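Local coordinates for Acarbose/maltose binding protein GacH (Streptomyces glaucescens, PDB 3K01) that binds acarbose and an acarbose homolog as the solute receptor of an ABC transporter, and may also bind maltose, at residues P194-Y197 / D202-D205; G218-R223 / A286-Q291; L300-G305 / A311-V316; M88-A93 / T133-Q138; D240-M245 / P261-D266. One frame throughout, in Å; residues are numbered along the deposited sequence.

How the contacts relate
Of the five contacts, contact 4 comes first along the chain, where 88-93 meets 133-138. Contact 1 then closes a very short loop, from helix 193-198 to the residues leading into strand 204-205. Contact 2 spans a longer excursion, 218-223 to 286-291, and contact 5 lies wholly within it. Contact 3 closes another short loop, from strand 293-302 to helix 309-320. No two contacts cross. Contacts 3 and 4 share one sheet and touch directly, with M88 and V136 next to S301 and L300. Contacts 1 and 2 also touch, L196 against A221 and G218. Contacts 2 and 5 lie across the chain's centre from contacts 3 and 4, consistent with the two-lobed solute-binding fold.

Contact 1. Residues P194-Y197 / D202-D205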
# COMPACT_ATOMS: atom_id res chain seq x y z
N PRO A 194 3.25 8.80 6.24
CA PRO A 194 2.13 9.66 6.69
C PRO A 194 2.58 10.99 7.29
O PRO A 194 1.92 12.01 7.08
CB PRO A 194 1.45 8.79 7.76
CG PRO A 194 1.70 7.39 7.29
CD PRO A 194 3.14 7.43 6.82
N TYR A 195 3.68 10.97 8.03
CA TYR A 195 4.21 12.22 8.60
C TYR A 195 4.75 13.17 7.54
O TYR A 195 4.56 14.39 7.63
CB TYR A 195 5.26 11.93 9.69
CG TYR A 195 4.65 11.09 10.80
CD1 TYR A 195 3.69 11.61 11.66
CD2 TYR A 195 5.00 9.77 10.93
CE1 TYR A 195 3.10 10.80 12.64
CE2 TYR A 195 4.43 8.96 11.90
CZ TYR A 195 3.49 9.51 12.75
OH TYR A 195 2.90 8.67 13.69
N LEU A 196 5.43 12.61 6.53
CA LEU A 196 5.91 13.41 5.43
C LEU A 196 4.74 14.06 4.68
O LEU A 196 4.72 15.28 4.45
CB LEU A 196 6.75 12.56 4.49
CG LEU A 196 7.33 13.33 3.28
CD1 LEU A 196 8.30 14.44 3.72
CD2 LEU A 196 8.00 12.35 2.37
N TYR A 197 3.72 13.26 4.34
CA TYR A 197 2.56 13.78 3.62
C TYR A 197 1.81 14.79 4.50
O TYR A 197 1.28 15.78 4.00
CB TYR A 197 1.65 12.62 3.20
CG TYR A 197 2.31 11.58 2.32
CD1 TYR A 197 3.32 11.91 1.41
CD2 TYR A 197 1.95 10.24 2.42
CE1 TYR A 197 3.90 10.94 0.60
CE2 TYR A 197 2.49 9.29 1.63
CZ TYR A 197 3.50 9.62 0.74
OH TYR A 197 4.05 8.64 -0.07
N ASP A 202 6.89 15.32 -0.00
CA ASP A 202 6.93 14.13 -0.85
C ASP A 202 8.38 13.81 -1.16
O ASP A 202 9.29 14.62 -0.87
CB ASP A 202 6.15 14.33 -2.15
CG ASP A 202 5.49 13.06 -2.64
OD1 ASP A 202 5.97 11.94 -2.36
OD2 ASP A 202 4.49 13.20 -3.39
N LEU A 203 8.61 12.65 -1.76
CA LEU A 203 9.94 12.12 -1.95
C LEU A 203 10.67 12.81 -3.09
O LEU A 203 11.77 13.36 -2.92
CB LEU A 203 9.87 10.60 -2.17
CG LEU A 203 9.19 9.83 -1.03
CD1 LEU A 203 9.13 8.33 -1.36
CD2 LEU A 203 9.88 10.06 0.31
N VAL A 204 10.04 12.82 -4.26
CA VAL A 204 10.60 13.45 -5.45
C VAL A 204 9.50 14.07 -6.28
O VAL A 204 8.32 13.73 -6.15
CB VAL A 204 11.38 12.45 -6.36
CG1 VAL A 204 12.51 11.82 -5.63
CG2 VAL A 204 10.43 11.37 -6.93
N ASP A 205 9.92 15.01 -7.12
CA ASP A 205 9.06 15.56 -8.17
C ASP A 205 9.55 14.92 -9.48
O ASP A 205 10.55 15.34 -10.05
CB ASP A 205 9.21 17.08 -8.17
CG ASP A 205 8.30 17.77 -9.18
OD1 ASP A 205 7.76 17.10 -10.08
OD2 ASP A 205 8.16 19.01 -9.06
O HOH W 1 5.04 9.38 -2.37
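L196 and L203 meet methyl to methyl where the chain leaving helix 193-198 turns back beside it on the way into the small hairpin of strands 204-205 and 210-211. Their CD2 atoms are 3.6 Å apart, and the two side chains cross obliquely. In L196 the CG is trans to the backbone N (chi1 -179°), which sends CD2 out from the helix. The same methyl lies 3.8 Å from D202 CA. One leucine branch therefore covers both the backbone of D202 and the side chain of L203.

Y197 and D202 meet beside this apolar pair. The carboxylate stands steeply against the phenol ring, with the two planes 81° apart. It comes to the ring edge and not over a face: D202 OD1 is 3.7 Å from Y197 CE1. A water links the two polar ends, accepting from Y197 OH at 2.6 Å and donating to D202 OD1 at 2.7 Å. P294 of strand 293-302 also touches the Y197 side chain.

D202 OD1 has a second task, which ties the carboxylate to the next residue and limits its rotation. On its anti side it accepts a hydrogen bond from L203 N at 2.8 Å.

Contact 2. Residues G218-R223 / A286-Q291; sequences GVRAYR and AGSAGQ
R220 gives the most surface to this contact, S288 comes next and A289 third. R220 reaches out from helix 216-230 to the tip of a loop. Its chain bends at the third torsion (chi3 -55°), which turns the guanidinium toward the loop. R220 NE lies 3.7 Å from S288 OG, at an oblique angle to the guanidinium plane. R220 NH1 lies 4.2 Å from A289 CB. Neither approach is a hydrogen bond.

The polar ends are joined through a third residue. E199 OE1 forms a salt bridge with R220 NE and a hydrogen bond with S288 OG. One carboxylate oxygen thus draws arginine and serine to the same place. The methyl of A289 fills in beside the guanidinium.

The loop has its own brace, G287 N to G290 O at 2.9 Å, which closes the turn carrying S288 and A289. The contact itself is small and lies at the surface.

The loop runs between strands 279-283 and 293-302. A289 is bonded through its backbone to G198, at the end of helix 193-198. Helices 376-387 and 393-407 pack on helix 216-230 through other residues, such as Y222.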
# COMPACT_ATOMS: atom_id res chain seq x y z
N GLY A 218 10.15 17.97 4.57
CA GLY A 218 10.85 16.77 5.00
C GLY A 218 11.54 16.94 6.34
O GLY A 218 11.50 16.05 7.22
N VAL A 219 12.16 18.10 6.54
CA VAL A 219 12.77 18.39 7.84
C VAL A 219 11.70 18.36 8.92
O VAL A 219 11.87 17.72 9.96
CB VAL A 219 13.44 19.77 7.82
CG1 VAL A 219 13.94 20.14 9.23
CG2 VAL A 219 14.57 19.82 6.80
N ARG A 220 10.58 19.03 8.66
CA ARG A 220 9.48 19.05 9.64
C ARG A 220 8.97 17.65 9.93
O ARG A 220 8.60 17.37 11.07
CB ARG A 220 8.30 19.90 9.17
CG ARG A 220 8.57 21.41 9.21
CD ARG A 220 7.28 22.18 9.09
NE ARG A 220 6.49 21.83 7.89
CZ ARG A 220 6.61 22.42 6.71
NH1 ARG A 220 5.85 22.04 5.68
NH2 ARG A 220 7.49 23.41 6.55
N ALA A 221 8.92 16.77 8.94
CA ALA A 221 8.43 15.42 9.18
C ALA A 221 9.34 14.65 10.14
O ALA A 221 8.84 13.96 11.06
CB ALA A 221 8.29 14.68 7.88
N TYR A 222 10.66 14.74 9.95
CA TYR A 222 11.55 14.13 10.92
C TYR A 222 11.39 14.77 12.31
O TYR A 222 11.49 14.07 13.33
CB TYR A 222 13.00 14.19 10.44
CG TYR A 222 13.35 13.20 9.34
CD1 TYR A 222 13.37 11.83 9.59
CD2 TYR A 222 13.69 13.65 8.06
CE1 TYR A 222 13.75 10.93 8.60
CE2 TYR A 222 14.06 12.75 7.06
CZ TYR A 222 14.06 11.40 7.34
OH TYR A 222 14.44 10.46 6.40
N ARG A 223 11.17 16.08 12.36
CA ARG A 223 10.94 16.75 13.65
C ARG A 223 9.67 16.25 14.32
O ARG A 223 9.65 16.06 15.53
CB ARG A 223 10.89 18.26 13.46
CG ARG A 223 10.92 19.04 14.76
CD ARG A 223 11.02 20.53 14.52
NE ARG A 223 12.29 20.88 13.89
CZ ARG A 223 12.42 21.46 12.70
NH1 ARG A 223 11.35 21.79 11.97
NH2 ARG A 223 13.63 21.73 12.25
N ALA A 286 -3.69 14.36 9.85
CA ALA A 286 -3.03 15.46 9.16
C ALA A 286 -1.80 15.92 9.93
O ALA A 286 -1.68 15.68 11.15
CB ALA A 286 -3.99 16.62 8.99
N GLY A 287 -0.90 16.59 9.24
CA GLY A 287 0.17 17.34 9.88
C GLY A 287 -0.12 18.82 9.69
O GLY A 287 -1.27 19.23 9.55
N SER A 288 0.94 19.61 9.67
CA SER A 288 0.77 21.06 9.63
C SER A 288 0.32 21.57 8.27
O SER A 288 -0.17 22.70 8.17
CB SER A 288 2.06 21.77 10.05
OG SER A 288 3.01 21.74 9.01
N ALA A 289 0.51 20.77 7.22
CA ALA A 289 0.32 21.29 5.85
C ALA A 289 -0.21 20.26 4.86
O ALA A 289 -0.04 20.40 3.65
CB ALA A 289 1.64 21.92 5.32
N GLY A 290 -0.85 19.20 5.36
CA GLY A 290 -1.36 18.16 4.49
C GLY A 290 -1.89 16.98 5.27
O GLY A 290 -1.87 16.97 6.52
N GLN A 291 -2.38 15.99 4.55
CA GLN A 291 -2.87 14.78 5.15
C GLN A 291 -2.82 13.70 4.10
O GLN A 291 -3.42 13.85 3.02
CB GLN A 291 -4.30 14.96 5.65
CG GLN A 291 -4.79 13.74 6.43
CD GLN A 291 -6.16 13.91 7.10
OE1 GLN A 291 -6.57 13.07 7.94
NE2 GLN A 291 -6.85 14.96 6.77

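Contact 3. Residues L300-G305 / A311-V316; sequences LSVYAG and ASYAFV
V302 and V316 form the middle of this apolar contact. V302 CG2 lies 4.0 Å from V316 CG1, and the two side chains meet at about a right angle. V316 CG1 also reaches L300, with L300 CB 4.0 Å away. One valine methyl therefore sits against two residues of the strand. V316 CG1 is placed opposite its own carbonyl carbon (chi1 -55°), which turns it to the strand.

The other branch of V302 serves the preceding turn of the helix. V302 CG1 is 3.8 Å from S312 CB, so the serine packs through its carbon. Its hydroxyl is used differently: S312 OG bonds back to N308 O, just ahead of the helix. The Y313 ring adds a looser touch, with its CD1 4.4 Å from V302 CG2 and the methyl oblique to the ring.

The next shell fixes both partners. Neighbouring strands hold 300-302 by backbone bonds: L300 to V136, and S301 to M88. V87 of strand 87-91 touches both S312 and V316, while V136 touches L300 and V316. F315 turns to F51, which it meets edge-to-face, and to F32.

The axes of 300-302 and 311-316 come within 8.7 Å and run almost antiparallel, at 175°. L300 and V302 point to the helix, and S301 between them points away. This is a beta-alpha unit, in which a strand is followed by a helix that folds back over one face of the sheet. It is a building block of the alpha/beta lobes of solute-binding proteins.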
# COMPACT_ATOMS: atom_id res chain seq x y z
N LEU A 300 -2.28 -5.96 -12.29
CA LEU A 300 -1.99 -7.09 -13.19
C LEU A 300 -1.32 -6.57 -14.44
O LEU A 300 -1.77 -5.60 -15.03
CB LEU A 300 -3.28 -7.79 -13.60
CG LEU A 300 -4.08 -8.29 -12.40
CD1 LEU A 300 -5.58 -8.03 -12.60
CD2 LEU A 300 -3.74 -9.73 -12.12
N SER A 301 -0.22 -7.23 -14.80
CA SER A 301 0.57 -6.83 -15.96
C SER A 301 0.78 -8.01 -16.89
O SER A 301 0.66 -9.17 -16.49
CB SER A 301 1.92 -6.30 -15.50
OG SER A 301 1.73 -5.16 -14.70
N VAL A 302 1.09 -7.70 -18.14
CA VAL A 302 1.32 -8.69 -19.17
C VAL A 302 2.82 -8.69 -19.47
O VAL A 302 3.42 -7.63 -19.64
CB VAL A 302 0.52 -8.34 -20.43
CG1 VAL A 302 0.84 -9.32 -21.55
CG2 VAL A 302 -1.01 -8.32 -20.15
N TYR A 303 3.41 -9.88 -19.50
CA TYR A 303 4.82 -10.01 -19.84
C TYR A 303 5.08 -9.59 -21.28
O TYR A 303 4.38 -10.00 -22.21
CB TYR A 303 5.22 -11.45 -19.59
CG TYR A 303 6.55 -11.87 -20.17
CD1 TYR A 303 7.72 -11.13 -19.93
CD2 TYR A 303 6.64 -13.01 -20.95
CE1 TYR A 303 8.95 -11.53 -20.47
CE2 TYR A 303 7.88 -13.43 -21.49
CZ TYR A 303 9.01 -12.68 -21.24
OH TYR A 303 10.23 -13.06 -21.78
N ALA A 304 6.12 -8.77 -21.47
CA ALA A 304 6.44 -8.21 -22.79
C ALA A 304 6.64 -9.29 -23.83
O ALA A 304 6.30 -9.09 -25.00
CB ALA A 304 7.67 -7.31 -22.71
N GLY A 305 7.22 -10.42 -23.44
CA GLY A 305 7.55 -11.51 -24.38
C GLY A 305 6.47 -12.57 -24.48
O GLY A 305 6.70 -13.64 -25.05
N ALA A 311 -4.90 -13.09 -25.68
CA ALA A 311 -5.64 -13.73 -24.59
C ALA A 311 -5.26 -13.10 -23.25
O ALA A 311 -6.10 -13.02 -22.36
CB ALA A 311 -5.42 -15.23 -24.57
N SER A 312 -4.00 -12.67 -23.14
CA SER A 312 -3.54 -12.02 -21.91
C SER A 312 -4.22 -10.67 -21.70
O SER A 312 -4.59 -10.35 -20.57
CB SER A 312 -2.02 -11.87 -21.89
OG SER A 312 -1.37 -13.12 -21.96
N TYR A 313 -4.41 -9.89 -22.76
CA TYR A 313 -5.13 -8.63 -22.62
C TYR A 313 -6.53 -8.91 -22.08
O TYR A 313 -7.01 -8.22 -21.17
CB TYR A 313 -5.30 -7.96 -23.98
CG TYR A 313 -4.03 -7.52 -24.68
CD1 TYR A 313 -2.88 -7.16 -23.97
CD2 TYR A 313 -3.98 -7.46 -26.08
CE1 TYR A 313 -1.72 -6.76 -24.65
CE2 TYR A 313 -2.84 -7.06 -26.75
CZ TYR A 313 -1.71 -6.72 -26.04
OH TYR A 313 -0.58 -6.33 -26.71
N ALA A 314 -7.21 -9.92 -22.64
CA ALA A 314 -8.55 -10.24 -22.21
C ALA A 314 -8.56 -10.78 -20.77
O ALA A 314 -9.48 -10.48 -19.99
CB ALA A 314 -9.17 -11.25 -23.17
N PHE A 315 -7.53 -11.54 -20.41
CA PHE A 315 -7.47 -12.07 -19.06
C PHE A 315 -7.31 -10.96 -18.00
O PHE A 315 -8.00 -10.97 -16.98
CB PHE A 315 -6.32 -13.07 -18.94
CG PHE A 315 -6.21 -13.71 -17.58
CD1 PHE A 315 -7.03 -14.76 -17.23
CD2 PHE A 315 -5.29 -13.22 -16.65
CE1 PHE A 315 -6.93 -15.35 -15.97
CE2 PHE A 315 -5.18 -13.81 -15.39
CZ PHE A 315 -6.00 -14.87 -15.05
N VAL A 316 -6.43 -10.00 -18.25
CA VAL A 316 -6.27 -8.92 -17.26
C VAL A 316 -7.50 -8.04 -17.22
O VAL A 316 -7.86 -7.57 -16.15
CB VAL A 316 -4.96 -8.11 -17.42
CG1 VAL A 316 -3.75 -9.04 -17.37
CG2 VAL A 316 -4.94 -7.23 -18.66

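Contact 4. Residues M88-A93 / T133-Q138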
# COMPACT_ATOMS: atom_id res chain seq x y z
N MET A 88 1.36 -11.37 -14.85
CA MET A 88 2.06 -11.32 -13.55
C MET A 88 1.29 -10.40 -12.63
O MET A 88 1.03 -9.23 -12.97
CB MET A 88 3.48 -10.75 -13.81
CG MET A 88 4.37 -10.56 -12.59
SD MET A 88 4.69 -12.15 -11.81
CE MET A 88 5.37 -11.61 -10.22
N ARG A 89 0.95 -10.89 -11.43
CA ARG A 89 0.41 -9.99 -10.40
C ARG A 89 1.55 -9.09 -9.91
O ARG A 89 2.61 -9.59 -9.50
CB ARG A 89 -0.21 -10.77 -9.25
CG ARG A 89 -1.17 -9.93 -8.47
CD ARG A 89 -1.47 -10.52 -7.14
NE ARG A 89 -2.64 -9.94 -6.48
CZ ARG A 89 -2.86 -10.04 -5.16
NH1 ARG A 89 -1.98 -10.66 -4.39
NH2 ARG A 89 -3.96 -9.54 -4.64
N THR A 90 1.33 -7.77 -9.97
CA THR A 90 2.42 -6.79 -9.81
C THR A 90 2.10 -5.82 -8.70
O THR A 90 1.09 -5.13 -8.73
CB THR A 90 2.67 -5.95 -11.10
OG1 THR A 90 1.44 -5.41 -11.60
CG2 THR A 90 3.34 -6.79 -12.19
N GLU A 91 2.96 -5.75 -7.68
CA GLU A 91 2.71 -4.79 -6.61
C GLU A 91 2.79 -3.40 -7.23
O GLU A 91 3.41 -3.23 -8.28
CB GLU A 91 3.74 -4.99 -5.52
CG GLU A 91 3.33 -4.46 -4.16
CD GLU A 91 3.95 -3.12 -3.83
OE1 GLU A 91 4.89 -2.65 -4.54
OE2 GLU A 91 3.52 -2.52 -2.83
N VAL A 92 2.15 -2.40 -6.62
CA VAL A 92 2.12 -1.09 -7.26
C VAL A 92 3.51 -0.56 -7.66
O VAL A 92 3.66 0.01 -8.75
CB VAL A 92 1.36 -0.03 -6.45
CG1 VAL A 92 -0.15 -0.33 -6.40
CG2 VAL A 92 1.93 0.17 -5.02
N ALA A 93 4.52 -0.74 -6.82
CA ALA A 93 5.88 -0.27 -7.13
C ALA A 93 6.55 -1.15 -8.19
O ALA A 93 7.50 -0.72 -8.86
CB ALA A 93 6.76 -0.23 -5.88
N THR A 133 0.97 2.89 -20.26
CA THR A 133 0.27 2.05 -19.28
C THR A 133 0.82 0.63 -19.38
O THR A 133 0.87 0.05 -20.49
CB THR A 133 -1.22 2.04 -19.61
OG1 THR A 133 -1.69 3.39 -19.65
CG2 THR A 133 -2.00 1.26 -18.56
N TYR A 134 1.22 0.05 -18.24
CA TYR A 134 1.78 -1.28 -18.20
C TYR A 134 1.04 -2.23 -17.26
O TYR A 134 1.55 -3.31 -16.94
CB TYR A 134 3.27 -1.23 -17.80
CG TYR A 134 4.14 -0.55 -18.83
CD1 TYR A 134 4.63 -1.28 -19.91
CD2 TYR A 134 4.49 0.79 -18.71
CE1 TYR A 134 5.45 -0.67 -20.87
CE2 TYR A 134 5.28 1.40 -19.66
CZ TYR A 134 5.77 0.67 -20.71
OH TYR A 134 6.57 1.28 -21.67
N ALA A 135 -0.13 -1.83 -16.80
CA ALA A 135 -0.89 -2.70 -15.90
C ALA A 135 -2.32 -2.26 -15.89
O ALA A 135 -2.66 -1.20 -16.41
CB ALA A 135 -0.29 -2.66 -14.46
N VAL A 136 -3.15 -3.08 -15.25
CA VAL A 136 -4.51 -2.70 -14.86
C VAL A 136 -4.64 -2.89 -13.33
O VAL A 136 -4.04 -3.80 -12.77
CB VAL A 136 -5.62 -3.51 -15.59
CG1 VAL A 136 -5.60 -3.17 -17.09
CG2 VAL A 136 -5.44 -5.02 -15.39
N PRO A 137 -5.42 -2.04 -12.67
CA PRO A 137 -5.50 -2.14 -11.20
C PRO A 137 -6.31 -3.32 -10.73
O PRO A 137 -7.28 -3.74 -11.38
CB PRO A 137 -6.21 -0.83 -10.80
CG PRO A 137 -6.06 0.08 -12.01
CD PRO A 137 -6.19 -0.89 -13.16
N GLN A 138 -5.95 -3.83 -9.56
CA GLN A 138 -6.65 -4.97 -8.97
C GLN A 138 -7.16 -4.65 -7.55
O GLN A 138 -8.37 -4.58 -7.33
CB GLN A 138 -5.78 -6.21 -8.97
CG GLN A 138 -6.53 -7.45 -8.56
CD GLN A 138 -5.60 -8.57 -8.25
OE1 GLN A 138 -4.65 -8.39 -7.47
NE2 GLN A 138 -5.81 -9.76 -8.86
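The amide oxygen of Q138 takes a bond from R89 within the mixed sheet, across an intervening strand. Strands 87-91 and 132-148 both pair antiparallel with strand 293-302, which lies between them. The R89 chain leaves its backbone with chi1 at -159° and stays extended out to NE. This carries the guanidinium over to Q138, whose side chain is extended too.

R89 NE donates to Q138 OE1 at 2.7 Å, with a fairly straight N-H angle of 160°. The bond lies in the carbonyl plane and uses a lone pair of the amide oxygen. That oxygen also stays close to the guanidinium plane. R89 NH2 adds a weak bond to the same oxygen at 3.1 Å. The guanidinium and amide planes are themselves turned 66° apart. W298 of the middle strand makes a cation-pi contact with R89 and touches Q138. R89 NH1 bonds to T35 OG1, so the group has a further fixed end. Y44 of helix 41-49 packs on both R89 and Q138.

T90 OG1 hydrogen-bonds to S301 OG of the middle strand. It touches the second segment only loosely, 4.3 Å from A135 CB. T90 was modelled in two conformers, so this detail is less certain. Its side chain also packs on V95 and F98.

V92 and A93 lead into helix 92-100, which is weakly bonded here. E91 is the N-cap, also modelled in two conformers and so less certain. Its OE1 accepts from A93 N at 3.0 Å, met from above the carboxylate plane.

Contact 5. Residues D240-M245 / P261-D266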
# COMPACT_ATOMS: atom_id res chain seq x y z
N ASP A 240 12.34 -4.96 16.21
CA ASP A 240 11.14 -5.77 16.40
C ASP A 240 9.88 -4.89 16.41
O ASP A 240 8.96 -5.14 17.19
CB ASP A 240 11.29 -6.59 17.71
CG ASP A 240 10.37 -7.82 17.77
OD1 ASP A 240 9.93 -8.32 16.75
OD2 ASP A 240 10.13 -8.26 18.92
N GLY A 241 9.85 -3.88 15.56
CA GLY A 241 8.76 -2.90 15.61
C GLY A 241 7.40 -3.46 15.33
O GLY A 241 6.42 -2.98 15.92
N TRP A 242 7.30 -4.44 14.43
CA TRP A 242 5.99 -5.03 14.16
C TRP A 242 5.41 -5.68 15.43
O TRP A 242 4.28 -5.40 15.87
CB TRP A 242 6.08 -6.06 13.02
CG TRP A 242 4.78 -6.75 12.85
CD1 TRP A 242 4.43 -7.99 13.29
CD2 TRP A 242 3.62 -6.17 12.28
NE1 TRP A 242 3.10 -8.23 13.01
CE2 TRP A 242 2.59 -7.12 12.38
CE3 TRP A 242 3.36 -4.92 11.67
CZ2 TRP A 242 1.29 -6.87 11.88
CZ3 TRP A 242 2.09 -4.69 11.19
CH2 TRP A 242 1.08 -5.66 11.29
N ASN A 243 6.17 -6.57 16.05
CA ASN A 243 5.68 -7.23 17.25
C ASN A 243 5.49 -6.26 18.37
O ASN A 243 4.52 -6.35 19.12
CB ASN A 243 6.61 -8.36 17.69
CG ASN A 243 6.55 -9.56 16.78
OD1 ASN A 243 7.60 -10.10 16.39
ND2 ASN A 243 5.36 -10.01 16.47
N ASN A 244 6.41 -5.32 18.53
CA ASN A 244 6.27 -4.37 19.61
C ASN A 244 4.99 -3.53 19.43
O ASN A 244 4.26 -3.26 20.40
CB ASN A 244 7.51 -3.45 19.72
CG ASN A 244 8.68 -4.12 20.42
OD1 ASN A 244 9.85 -3.99 19.98
ND2 ASN A 244 8.41 -4.80 21.49
N MET A 245 4.73 -3.10 18.21
CA MET A 245 3.55 -2.30 17.94
C MET A 245 2.27 -3.11 18.18
O MET A 245 1.38 -2.65 18.89
CB MET A 245 3.59 -1.84 16.50
CG MET A 245 2.38 -1.03 16.12
SD MET A 245 2.55 -0.12 14.59
CE MET A 245 2.88 -1.48 13.48
N PRO A 261 -4.64 -3.04 6.53
CA PRO A 261 -5.66 -4.10 6.60
C PRO A 261 -5.08 -5.43 7.06
O PRO A 261 -5.78 -6.21 7.71
CB PRO A 261 -6.16 -4.19 5.15
CG PRO A 261 -5.94 -2.76 4.63
CD PRO A 261 -4.62 -2.38 5.21
N TRP A 262 -3.81 -5.68 6.75
CA TRP A 262 -3.14 -6.92 7.12
C TRP A 262 -3.05 -7.12 8.64
O TRP A 262 -2.74 -8.22 9.09
CB TRP A 262 -1.72 -6.97 6.51
CG TRP A 262 -0.93 -5.78 6.86
CD1 TRP A 262 -0.22 -5.58 8.01
CD2 TRP A 262 -0.79 -4.58 6.08
NE1 TRP A 262 0.36 -4.33 8.00
CE2 TRP A 262 0.03 -3.70 6.82
CE3 TRP A 262 -1.27 -4.17 4.84
CZ2 TRP A 262 0.38 -2.42 6.36
CZ3 TRP A 262 -0.91 -2.88 4.36
CH2 TRP A 262 -0.11 -2.02 5.14
N ALA A 263 -3.30 -6.07 9.42
CA ALA A 263 -3.23 -6.15 10.89
C ALA A 263 -4.54 -6.49 11.59
O ALA A 263 -4.55 -6.76 12.79
CB ALA A 263 -2.70 -4.86 11.47
N ILE A 264 -5.65 -6.38 10.87
CA ILE A 264 -6.99 -6.47 11.49
C ILE A 264 -7.22 -7.79 12.22
O ILE A 264 -7.68 -7.78 13.36
CB ILE A 264 -8.08 -6.18 10.44
CG1 ILE A 264 -8.04 -4.70 10.00
CG2 ILE A 264 -9.46 -6.57 10.97
CD1 ILE A 264 -8.53 -3.72 11.02
N GLU A 265 -6.93 -8.90 11.57
CA GLU A 265 -7.20 -10.18 12.24
C GLU A 265 -6.35 -10.35 13.49
O GLU A 265 -6.85 -10.82 14.53
CB GLU A 265 -7.06 -11.35 11.26
CG GLU A 265 -8.19 -11.35 10.22
CD GLU A 265 -9.58 -11.42 10.86
OE1 GLU A 265 -9.79 -12.33 11.69
OE2 GLU A 265 -10.45 -10.57 10.57
N ASP A 266 -5.08 -9.96 13.43
CA ASP A 266 -4.25 -10.05 14.61
C ASP A 266 -4.79 -9.17 15.74
O ASP A 266 -4.80 -9.57 16.91
CB ASP A 266 -2.80 -9.69 14.26
CG ASP A 266 -1.84 -9.91 15.42
OD1 ASP A 266 -1.92 -10.95 16.11
OD2 ASP A 266 -1.00 -9.02 15.68
O HOH W 2 1.07 -10.30 13.38
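The far corner of the W242 six-membered ring presses on W262 in an alpha-beta-alpha segment of the solute-binding fold: helix 241-251, strand 254-259, then the turn through W262 into helix 264-268. This corner is the tight part. W242 CH2 lies 3.5 Å from W262 CD1, and W242 CZ3 is 3.6 Å from W262 NE1. Both atoms come to the edge of the W262 ring. The ring planes stand 41° apart, an oblique pairing. A263 closes the corner, with its CB 3.9 Å from W242 CH2.

A chi1 of 175° swings the W242 indole away from its own backbone N and toward the second segment. N259 and R185 also touch this side chain. W262 itself is largely exposed, although D141, L143 and W191 lie against it.

The other side is looser and wetter. D266 points to W242 but does not touch it. The carboxylate has stronger partners, K250 by salt bridge at OD1 and Q246 at OD2. A water spans the gap: it accepts from W242 NE1 at 2.9 Å and donates weakly to D266 OD2 at 3.3 Å.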